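Long-range contacts in Alr1010 protein (Nostoc, PDB 3URG), which probably binds calcium, as a small cyanobacterial protein of the CcbP calcium-binding family: residues D58-P63 / L86-D91; D97-V102 / V112-L117. One frame throughout, in Å; residues are numbered along the deposited sequence.

In the fold
Contact 1 comes first along the chain and closes before contact 2 opens; their centres lie 9 Å apart. In contact 1 the loop leaving helix 45-59 meets the corner where the chain turns after strand 77-86. Contact 2 is the hairpin of strands 99-104 and 111-116, at one edge of the five-stranded antiparallel sheet. Backbone joins them directly: Leu86 N lies 2.8 Å from Glu101 O, and Gly87 O 2.8 Å from Glu101 N, probable hydrogen bonds both. The corner against which the sodium-binding loop packs is therefore tied by its backbone to strand 99-104, which links the metal site to the sheet, and Met88 reaches across to Tyr99 O and Val100.

Contact 1. Residues D58-P63 / L86-D91; sequences DTLEFP and LGMAPD. With NA (sodium ion), chain C; MNB (5-mercapto-2-nitro-benzoic acid), chain B.
The carbonyl oxygen Leu60 O binds the sodium ion at 2.6 Å, while the side chain of the same residue packs against Met88 across the contact. Asp57 O and three waters are the other ligands. Two of these waters are tied back to the chain: water 1 donates to Asp58 O at 2.8 Å, and water 2 accepts from Phe62 N at 3.0 Å. The third lies in the plane of the Phe62 ring, at its edge.

That ring is the centre of the contact. Gly87 CA sits 3.3 Å above its centroid and only 6° off the ring normal, a CH-pi contact over the face. Phe62 CG stands anti to the carbonyl carbon (chi1 -55°), which turns the ring over the corner; its CB meanwhile rests 3.4 Å from Leu86 O.

In the fold, the loop that follows helix 45-59 leads through the cis peptide before Pro63 into strand 64-72, and here it passes the point where strand 77-86 ends and the chain changes direction at Gly87. The cation lies by the C-terminal end of the helix, where the negative end of the helix dipole and the carbonyl oxygens pointing out of the last turn would probably favour a positive charge.

Met88 meets the ring and Leu60 through its sulfur. Bent at chi2 and chi3, it brings SD to the ring edge, 78° off the normal, in a Met-aromatic contact; the sulfur is 4.0 Å from Phe62 CZ. Leu60 crosses this side chain at about a right angle, CD1 lying 4.1 Å from Met88 SD. Farther along, beyond Ala89 and Pro90, Asp91 takes no part in this packing but belongs to the pocket of the bound 5-mercapto-2-nitro-benzoic acid, its OD2 lying 3.3 Å from O11 of the ligand.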
loop_
_atom_site.group_PDB
_atom_site.type_symbol
_atom_site.label_atom_id
_atom_site.label_comp_id
_atom_site.label_asym_id
_atom_site.label_seq_id
_atom_site.Cartn_x
_atom_site.Cartn_y
_atom_site.Cartn_z
ATOM N N ASP A 58 -8.514 -0.732 7.021
ATOM C CA ASP A 58 -9.707 -1.536 7.240
ATOM C C ASP A 58 -9.708 -2.861 6.487
ATOM O O ASP A 58 -10.260 -3.844 6.968
ATOM C CB ASP A 58 -10.936 -0.746 6.815
ATOM C CG ASP A 58 -11.839 -0.434 7.973
ATOM O OD1 ASP A 58 -12.586 -1.347 8.396
ATOM O OD2 ASP A 58 -11.789 0.716 8.464
ATOM N N THR A 59 -9.100 -2.874 5.306
ATOM C CA THR A 59 -9.273 -3.974 4.364
ATOM C C THR A 59 -8.115 -4.988 4.371
ATOM O O THR A 59 -8.329 -6.177 4.166
ATOM C CB THR A 59 -9.485 -3.423 2.951
ATOM O OG1 THR A 59 -10.459 -2.365 3.004
ATOM C CG2 THR A 59 -9.962 -4.523 1.981
ATOM N N LEU A 60 -6.892 -4.517 4.592
ATOM C CA LEU A 60 -5.747 -5.420 4.709
ATOM C C LEU A 60 -5.917 -6.220 5.994
ATOM O O LEU A 60 -6.244 -5.660 7.010
ATOM C CB LEU A 60 -4.444 -4.622 4.762
ATOM C CG LEU A 60 -4.126 -3.755 3.544
ATOM C CD1 LEU A 60 -2.853 -2.923 3.774
ATOM C CD2 LEU A 60 -3.995 -4.621 2.291
ATOM N N GLU A 61 -5.710 -7.528 5.964
ATOM C CA GLU A 61 -5.830 -8.303 7.201
ATOM C C GLU A 61 -4.482 -8.519 7.885
ATOM O O GLU A 61 -3.741 -9.411 7.510
ATOM C CB GLU A 61 -6.512 -9.644 6.929
ATOM C CG GLU A 61 -8.017 -9.517 6.725
ATOM C CD GLU A 61 -8.723 -8.938 7.948
ATOM O OE1 GLU A 61 -8.356 -9.310 9.088
ATOM O OE2 GLU A 61 -9.644 -8.111 7.767
ATOM N N PHE A 62 -4.169 -7.700 8.886
ATOM C CA PHE A 62 -2.884 -7.801 9.582
ATOM C C PHE A 62 -2.919 -8.854 10.704
ATOM O O PHE A 62 -3.943 -9.031 11.354
ATOM C CB PHE A 62 -2.491 -6.456 10.193
ATOM C CG PHE A 62 -2.457 -5.322 9.213
ATOM C CD1 PHE A 62 -1.478 -5.259 8.236
ATOM C CD2 PHE A 62 -3.378 -4.293 9.301
ATOM C CE1 PHE A 62 -1.435 -4.197 7.343
ATOM C CE2 PHE A 62 -3.342 -3.228 8.409
ATOM C CZ PHE A 62 -2.372 -3.186 7.431
ATOM N N PRO A 63 -1.791 -9.537 10.947
ATOM C CA PRO A 63 -0.537 -9.372 10.217
ATOM C C PRO A 63 -0.499 -10.344 9.064
ATOM O O PRO A 63 -1.218 -11.321 9.074
ATOM C CB PRO A 63 0.525 -9.788 11.248
ATOM C CG PRO A 63 -0.243 -10.532 12.355
ATOM C CD PRO A 63 -1.683 -10.581 11.981
ATOM N N LEU A 86 2.808 -5.618 9.822
ATOM C CA LEU A 86 2.116 -5.488 11.109
ATOM C C LEU A 86 0.893 -4.572 11.079
ATOM O O LEU A 86 -0.031 -4.730 11.877
ATOM C CB LEU A 86 3.091 -4.973 12.167
ATOM C CG LEU A 86 4.002 -5.976 12.894
ATOM C CD1 LEU A 86 4.117 -7.319 12.177
ATOM C CD2 LEU A 86 5.363 -5.361 13.141
ATOM N N GLY A 87 0.895 -3.600 10.179
ATOM C CA GLY A 87 -0.195 -2.640 10.115
ATOM C C GLY A 87 0.228 -1.428 9.312
ATOM O O GLY A 87 1.340 -1.400 8.781
ATOM N N MET A 88 -0.656 -0.440 9.200
ATOM C CA MET A 88 -0.304 0.809 8.551
ATOM C C MET A 88 0.732 1.495 9.418
ATOM O O MET A 88 0.692 1.384 10.642
ATOM C CB MET A 88 -1.525 1.718 8.399
ATOM C CG MET A 88 -2.677 1.085 7.621
ATOM S SD MET A 88 -2.157 0.514 5.988
ATOM C CE MET A 88 -1.876 2.051 5.110
ATOM N N ALA A 89 1.633 2.216 8.816
ATOM C CA ALA A 89 2.550 3.003 9.567
ATOM C C ALA A 89 1.771 4.135 10.153
ATOM O O ALA A 89 0.807 4.556 9.604
ATOM C CB ALA A 89 3.598 3.505 8.699
ATOM N N PRO A 90 2.244 4.693 11.242
ATOM C CA PRO A 90 1.563 5.846 11.781
ATOM C C PRO A 90 1.552 6.905 10.708
ATOM O O PRO A 90 2.367 6.926 9.826
ATOM C CB PRO A 90 2.470 6.269 12.921
ATOM C CG PRO A 90 3.766 5.622 12.642
ATOM C CD PRO A 90 3.432 4.354 12.033
ATOM N N ASP A 91 0.530 7.718 10.740
ATOM C CA ASP A 91 0.102 8.493 9.576
ATOM C C ASP A 91 0.913 9.769 9.326
ATOM O O ASP A 91 0.396 10.736 8.764
ATOM C CB ASP A 91 -1.413 8.783 9.609
ATOM C CG ASP A 91 -1.857 9.536 10.862
ATOM O OD1 ASP A 91 -0.994 9.962 11.663
ATOM O OD2 ASP A 91 -3.088 9.704 11.034
HETATM NA NA NA C . -6.853 -4.309 9.116
HETATM C C6 MNB B . -4.145 11.992 8.621
HETATM C C1 MNB B . -4.395 13.306 8.855
HETATM C C2 MNB B . -4.875 14.122 7.779
HETATM C C3 MNB B . -5.075 13.543 6.484
HETATM C C4 MNB B . -4.809 12.183 6.252
HETATM C C5 MNB B . -4.357 11.412 7.279
HETATM S S5 MNB B . -4.038 9.706 7.034
HETATM C C10 MNB B . -4.136 13.790 10.249
HETATM O O12 MNB B . -4.258 14.957 10.556
HETATM O O11 MNB B . -3.640 12.918 11.189
HETATM N N7 MNB B . -5.174 15.523 7.895
HETATM O O9 MNB B . -5.562 16.179 6.842
HETATM O O8 MNB B . -5.140 16.138 9.031
HETATM O O HOH W 1 -9.506 -4.937 9.481
HETATM O O HOH W 2 -6.192 -6.415 10.762
HETATM O O HOH W 3 -6.219 -2.627 11.329
#

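Contact 2. Residues D97-V102 / V112-L117; sequences DMYVEV and VYTAKL
The beta hairpin of strands 99-104 and 111-116 forms one edge of the antiparallel sheet, and Val100 with Ala115 and Val102 with Tyr113 are hydrogen-bonded pairs within it. Val100 N gives a 2.7 Å bond to Ala115 O, answered by Ala115 N to Val100 O; Tyr113 N reaches Val102 O at 2.8 Å, and Val102 N returns to Tyr113 O with the donor tilted 23° from the carbonyl plane. Where the strand ends, Leu117 N adds a nearly straight bond to Met98 O, 3.0 Å and 172° at the hydrogen.

Side chains of these pairs gather on one face. Val102 meets Tyr113 CB through CG2 at 3.9 Å and Ala115 CB through CG1, and Val100 CG1 touches Leu117 CD1. Trp68 meets the Tyr113 ring, while Leu56 and Trp136 from the helices cover Leu117.

Glu101 and Thr114 point to the other face; at the neighbouring non-hydrogen-bonded pair, Tyr99 with Lys116, the side chains diverge at their roots. The CG2 methyl of Thr114 comes 3.6 Å from Tyr99 CB, the two side chains crossing at about a right angle. Lys116 runs alongside Tyr99 in the same direction, its CG 3.4 Å from CE1 of the ring, and nearly extended at chi2 (-159°) it carries CD past Asp97 OD2 at 3.2 Å before bending at chi3.

Lys116 NZ stays 4.4 Å from that oxygen, too far for a salt bridge, so the attraction between the two is probably a diffuse one; Asp97 OD1 instead accepts from Met98 N. Directional hold thus comes from the backbone ladder, with mainly apolar contact between the side chains.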
loop_
_atom_site.group_PDB
_atom_site.type_symbol
_atom_site.label_atom_id
_atom_site.label_comp_id
_atom_site.label_asym_id
_atom_site.label_seq_id
_atom_site.Cartn_x
_atom_site.Cartn_y
_atom_site.Cartn_z
ATOM N N ASP A 97 2.514 8.976 0.412
ATOM C CA ASP A 97 2.470 7.588 -0.024
ATOM C C ASP A 97 1.820 6.784 1.076
ATOM O O ASP A 97 1.619 7.301 2.179
ATOM C CB ASP A 97 3.899 7.086 -0.257
ATOM C CG ASP A 97 3.976 5.999 -1.311
ATOM O OD1 ASP A 97 2.974 5.269 -1.516
ATOM O OD2 ASP A 97 5.054 5.866 -1.932
ATOM N N MET A 98 1.489 5.524 0.780
ATOM C CA MET A 98 0.942 4.615 1.784
ATOM C C MET A 98 2.049 3.728 2.356
ATOM O O MET A 98 2.623 2.918 1.632
ATOM C CB MET A 98 -0.171 3.749 1.174
ATOM C CG MET A 98 -1.404 4.582 0.737
ATOM S SD MET A 98 -2.323 5.162 2.193
ATOM C CE MET A 98 -2.023 6.924 2.199
ATOM N N TYR A 99 2.339 3.890 3.648
ATOM C CA TYR A 99 3.403 3.135 4.305
ATOM C C TYR A 99 2.815 2.134 5.279
ATOM O O TYR A 99 1.782 2.387 5.894
ATOM C CB TYR A 99 4.368 4.066 5.060
ATOM C CG TYR A 99 5.185 4.963 4.160
ATOM C CD1 TYR A 99 6.428 4.564 3.687
ATOM C CD2 TYR A 99 4.710 6.211 3.783
ATOM C CE1 TYR A 99 7.176 5.381 2.854
ATOM C CE2 TYR A 99 5.448 7.038 2.953
ATOM C CZ TYR A 99 6.680 6.615 2.490
ATOM O OH TYR A 99 7.416 7.435 1.668
ATOM N N VAL A 100 3.473 0.990 5.404
ATOM C CA VAL A 100 3.093 0.018 6.399
ATOM C C VAL A 100 4.287 -0.251 7.293
ATOM O O VAL A 100 5.438 -0.021 6.917
ATOM C CB VAL A 100 2.639 -1.299 5.767
ATOM C CG1 VAL A 100 1.283 -1.114 5.031
ATOM C CG2 VAL A 100 3.716 -1.833 4.828
ATOM N N GLU A 101 4.010 -0.738 8.488
ATOM C CA GLU A 101 5.078 -1.167 9.360
ATOM C C GLU A 101 5.324 -2.654 9.198
ATOM O O GLU A 101 4.377 -3.437 9.183
ATOM C CB GLU A 101 4.716 -0.896 10.800
ATOM C CG GLU A 101 5.374 -1.880 11.714
ATOM C CD GLU A 101 5.129 -1.535 13.137
ATOM O OE1 GLU A 101 5.666 -2.226 14.030
ATOM O OE2 GLU A 101 4.386 -0.558 13.350
ATOM N N VAL A 102 6.600 -3.037 9.102
ATOM C CA VAL A 102 6.993 -4.436 8.893
ATOM C C VAL A 102 8.068 -4.840 9.893
ATOM O O VAL A 102 8.837 -3.995 10.350
ATOM C CB VAL A 102 7.516 -4.680 7.455
ATOM C CG1 VAL A 102 6.521 -4.090 6.420
ATOM C CG2 VAL A 102 8.896 -4.070 7.252
ATOM N N VAL A 112 11.876 -3.302 13.626
ATOM C CA VAL A 112 10.702 -2.799 12.916
ATOM C C VAL A 112 11.091 -1.712 11.916
ATOM O O VAL A 112 11.961 -0.884 12.189
ATOM C CB VAL A 112 9.663 -2.240 13.879
ATOM C CG1 VAL A 112 8.449 -1.775 13.118
ATOM C CG2 VAL A 112 9.280 -3.300 14.902
ATOM N N TYR A 113 10.449 -1.722 10.754
ATOM C CA TYR A 113 10.782 -0.766 9.703
ATOM C C TYR A 113 9.515 -0.146 9.135
ATOM O O TYR A 113 8.420 -0.679 9.300
ATOM C CB TYR A 113 11.523 -1.450 8.552
ATOM C CG TYR A 113 12.809 -2.156 8.921
ATOM C CD1 TYR A 113 14.048 -1.556 8.695
ATOM C CD2 TYR A 113 12.788 -3.442 9.455
ATOM C CE1 TYR A 113 15.240 -2.216 9.023
ATOM C CE2 TYR A 113 13.973 -4.110 9.784
ATOM C CZ TYR A 113 15.191 -3.494 9.565
ATOM O OH TYR A 113 16.359 -4.155 9.891
ATOM N N THR A 114 9.674 0.975 8.447
ATOM C CA THR A 114 8.579 1.546 7.676
ATOM C C THR A 114 8.853 1.258 6.209
ATOM O O THR A 114 9.944 1.529 5.717
ATOM C CB THR A 114 8.483 3.055 7.904
ATOM O OG1 THR A 114 8.269 3.303 9.299
ATOM C CG2 THR A 114 7.326 3.637 7.122
ATOM N N ALA A 115 7.875 0.669 5.527
ATOM C CA ALA A 115 8.020 0.308 4.128
ATOM C C ALA A 115 6.840 0.849 3.325
ATOM O O ALA A 115 5.693 0.858 3.812
ATOM C CB ALA A 115 8.073 -1.216 3.986
ATOM N N LYS A 116 7.124 1.275 2.095
ATOM C CA LYS A 116 6.078 1.587 1.127
ATOM C C LYS A 116 5.296 0.316 0.762
ATOM O O LYS A 116 5.888 -0.698 0.390
ATOM C CB LYS A 116 6.691 2.191 -0.144
ATOM C CG LYS A 116 7.495 3.451 0.115
ATOM C CD LYS A 116 7.671 4.309 -1.116
ATOM C CE LYS A 116 8.810 3.841 -1.983
ATOM N NZ LYS A 116 9.306 4.965 -2.827
ATOM N N LEU A 117 3.969 0.369 0.857
ATOM C CA LEU A 117 3.148 -0.774 0.459
ATOM C C LEU A 117 3.485 -1.203 -0.973
ATOM O O LEU A 117 3.441 -2.386 -1.301
ATOM C CB LEU A 117 1.655 -0.430 0.578
ATOM C CG LEU A 117 0.670 -1.582 0.371
ATOM C CD1 LEU A 117 0.975 -2.742 1.322
ATOM C CD2 LEU A 117 -0.763 -1.107 0.566
#